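Collagen adhesin (PDB 2OKM) probably binds host collagen as an enterococcal cell-wall adhesin, this chain being a collagen-binding domain of the longer surface protein. Local coordinates at residues Tyr66-Leu69 / Ala70-Glu73. Sequence-based numbering, arbitrary orientation.
Sequences YISL and AEFE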
ATOM      1  N   TYR A  66      11.412   9.526   2.732  1.00 14.36           N
ATOM      2  CA  TYR A  66      11.383   8.255   2.015  1.00 15.07           C
ATOM      3  C   TYR A  66      12.141   7.322   2.946  1.00 15.67           C
ATOM      4  O   TYR A  66      13.364   7.416   3.067  1.00 17.29           O
ATOM      5  CB  TYR A  66      12.094   8.362   0.661  1.00 16.84           C
ATOM      6  CG  TYR A  66      11.300   9.073  -0.421  1.00 18.03           C
ATOM      7  CD1 TYR A  66      10.646   8.355  -1.426  1.00 16.98           C
ATOM      8  CD2 TYR A  66      11.237  10.464  -0.463  1.00 18.69           C
ATOM      9  CE1 TYR A  66       9.954   9.016  -2.453  1.00 18.19           C
ATOM     10  CE2 TYR A  66      10.551  11.132  -1.477  1.00 20.33           C
ATOM     11  CZ  TYR A  66       9.916  10.407  -2.470  1.00 18.60           C
ATOM     12  OH  TYR A  66       9.269  11.088  -3.484  1.00 20.27           O
ATOM     13  N   ILE A  67      11.406   6.440   3.618  1.00 14.18           N
ATOM     14  CA  ILE A  67      12.008   5.532   4.583  1.00 13.21           C
ATOM     15  C   ILE A  67      11.696   4.056   4.370  1.00 13.25           C
ATOM     16  O   ILE A  67      10.788   3.696   3.622  1.00 12.74           O
ATOM     17  CB  ILE A  67      11.583   5.930   6.012  1.00 13.34           C
ATOM     18  CG1 ILE A  67      10.063   5.800   6.163  1.00 13.47           C
ATOM     19  CG2 ILE A  67      11.993   7.373   6.287  1.00 15.35           C
ATOM     20  CD1 ILE A  67       9.541   6.207   7.530  1.00 15.50           C
ATOM     21  N   SER A  68      12.466   3.207   5.046  1.00 12.94           N
ATOM     22  CA  SER A  68      12.300   1.761   4.956  1.00 13.55           C
ATOM     23  C   SER A  68      11.193   1.303   5.890  1.00 12.02           C
ATOM     24  O   SER A  68      10.674   2.083   6.689  1.00 12.30           O
ATOM     25  CB  SER A  68      13.598   1.062   5.363  1.00 12.92           C
ATOM     26  OG  SER A  68      13.861   1.302   6.736  1.00 15.53           O
ATOM     27  N   LEU A  69      10.839   0.027   5.784  1.00 11.74           N
ATOM     28  CA  LEU A  69       9.810  -0.556   6.637  1.00 12.19           C
ATOM     29  C   LEU A  69      10.256  -0.499   8.096  1.00 12.47           C
ATOM     30  O   LEU A  69       9.474  -0.156   8.981  1.00 12.89           O
ATOM     31  CB  LEU A  69       9.557  -2.010   6.230  1.00 12.53           C
ATOM     32  CG  LEU A  69       8.590  -2.821   7.091  1.00 13.51           C
ATOM     33  CD1 LEU A  69       7.221  -2.153   7.126  1.00 13.76           C
ATOM     34  CD2 LEU A  69       8.487  -4.229   6.523  1.00 15.16           C
ATOM     35  N   ALA A  70      11.516  -0.838   8.348  1.00 14.33           N
ATOM     36  CA  ALA A  70      12.037  -0.807   9.711  1.00 14.14           C
ATOM     37  C   ALA A  70      11.930   0.605  10.284  1.00 14.62           C
ATOM     38  O   ALA A  70      11.538   0.786  11.436  1.00 15.09           O
ATOM     39  CB  ALA A  70      13.492  -1.280   9.733  1.00 15.48           C
ATOM     40  N   GLU A  71      12.271   1.604   9.472  1.00 14.85           N
ATOM     41  CA  GLU A  71      12.204   2.998   9.904  1.00 14.73           C
ATOM     42  C   GLU A  71      10.752   3.436  10.106  1.00 13.72           C
ATOM     43  O   GLU A  71      10.440   4.181  11.036  1.00 13.63           O
ATOM     44  CB  GLU A  71      12.914   3.891   8.875  1.00 16.63           C
ATOM     45  CG  GLU A  71      14.439   3.731   8.900  1.00 20.10           C
ATOM     46  CD  GLU A  71      15.141   4.285   7.667  1.00 22.56           C
ATOM     47  OE1 GLU A  71      16.391   4.342   7.679  1.00 25.63           O
ATOM     48  OE2 GLU A  71      14.463   4.650   6.683  1.00 22.65           O
ATOM     49  N   PHE A  72       9.871   2.960   9.231  1.00 12.32           N
ATOM     50  CA  PHE A  72       8.443   3.259   9.294  1.00 11.60           C
ATOM     51  C   PHE A  72       7.909   2.828  10.662  1.00 12.32           C
ATOM     52  O   PHE A  72       7.160   3.553  11.319  1.00 12.38           O
ATOM     53  CB  PHE A  72       7.728   2.489   8.171  1.00 11.62           C
ATOM     54  CG  PHE A  72       6.224   2.595   8.196  1.00 12.27           C
ATOM     55  CD1 PHE A  72       5.577   3.740   7.735  1.00 11.44           C
ATOM     56  CD2 PHE A  72       5.451   1.526   8.645  1.00 12.45           C
ATOM     57  CE1 PHE A  72       4.180   3.811   7.719  1.00 11.60           C
ATOM     58  CE2 PHE A  72       4.057   1.588   8.633  1.00 11.69           C
ATOM     59  CZ  PHE A  72       3.419   2.730   8.171  1.00 10.06           C
ATOM     60  N   GLU A  73       8.308   1.638  11.092  1.00 12.51           N
ATOM     61  CA  GLU A  73       7.863   1.119  12.373  1.00 13.15           C
ATOM     62  C   GLU A  73       8.588   1.760  13.554  1.00 13.67           C
ATOM     63  O   GLU A  73       7.965   2.102  14.558  1.00 14.21           O
ATOM     64  CB  GLU A  73       8.041  -0.400  12.399  1.00 14.15           C
ATOM     65  CG  GLU A  73       7.113  -1.110  11.429  1.00 15.52           C
ATOM     66  CD  GLU A  73       7.281  -2.612  11.441  1.00 18.62           C
ATOM     67  OE1 GLU A  73       6.327  -3.314  11.048  1.00 17.50           O
ATOM     68  OE2 GLU A  73       8.368  -3.091  11.831  1.00 22.95           O
TER
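Ile67, on strand 64-68, sets its CD1 3.6 Å from Phe72 CA. Its ethyl arm lies against the first helical turn, while CB lies close to the carboxylate of Glu71. At Ser68 two reciprocal bonds form. The hydroxyl OG accepts from Glu71 N at 3.2 Å, and Ser68 N donates back to Glu71 OE2 at 3.0 Å. The latter bond is nearly straight (168°) but meets the oxygen from above the carboxylate plane, about 39° out of it. Glu71 reaches back because CG stands anti to its carbonyl carbon (chi1 -72°) and the chain beyond is extended. Ser68 O then takes Phe72 N at 2.8 Å, starting the helical bonding, and Leu69 O follows with Glu73 N at 3.0 Å. Leu69 CD1 makes a loose apolar contact with Phe72, 4.4 Å from its CD2. The Phe72 ring also stacks with Phe56 of strand 55-59 and meets Phe92 of strand 87-92 at a steep angle, so that it touches residues of both sheets, while Glu73 OE1 is held by Ile80 N. Together, Ser68 as N-cap and Glu71 form a capping box, which starts helix 69-74 where the chain leaves a strand of the collagen-binding domain.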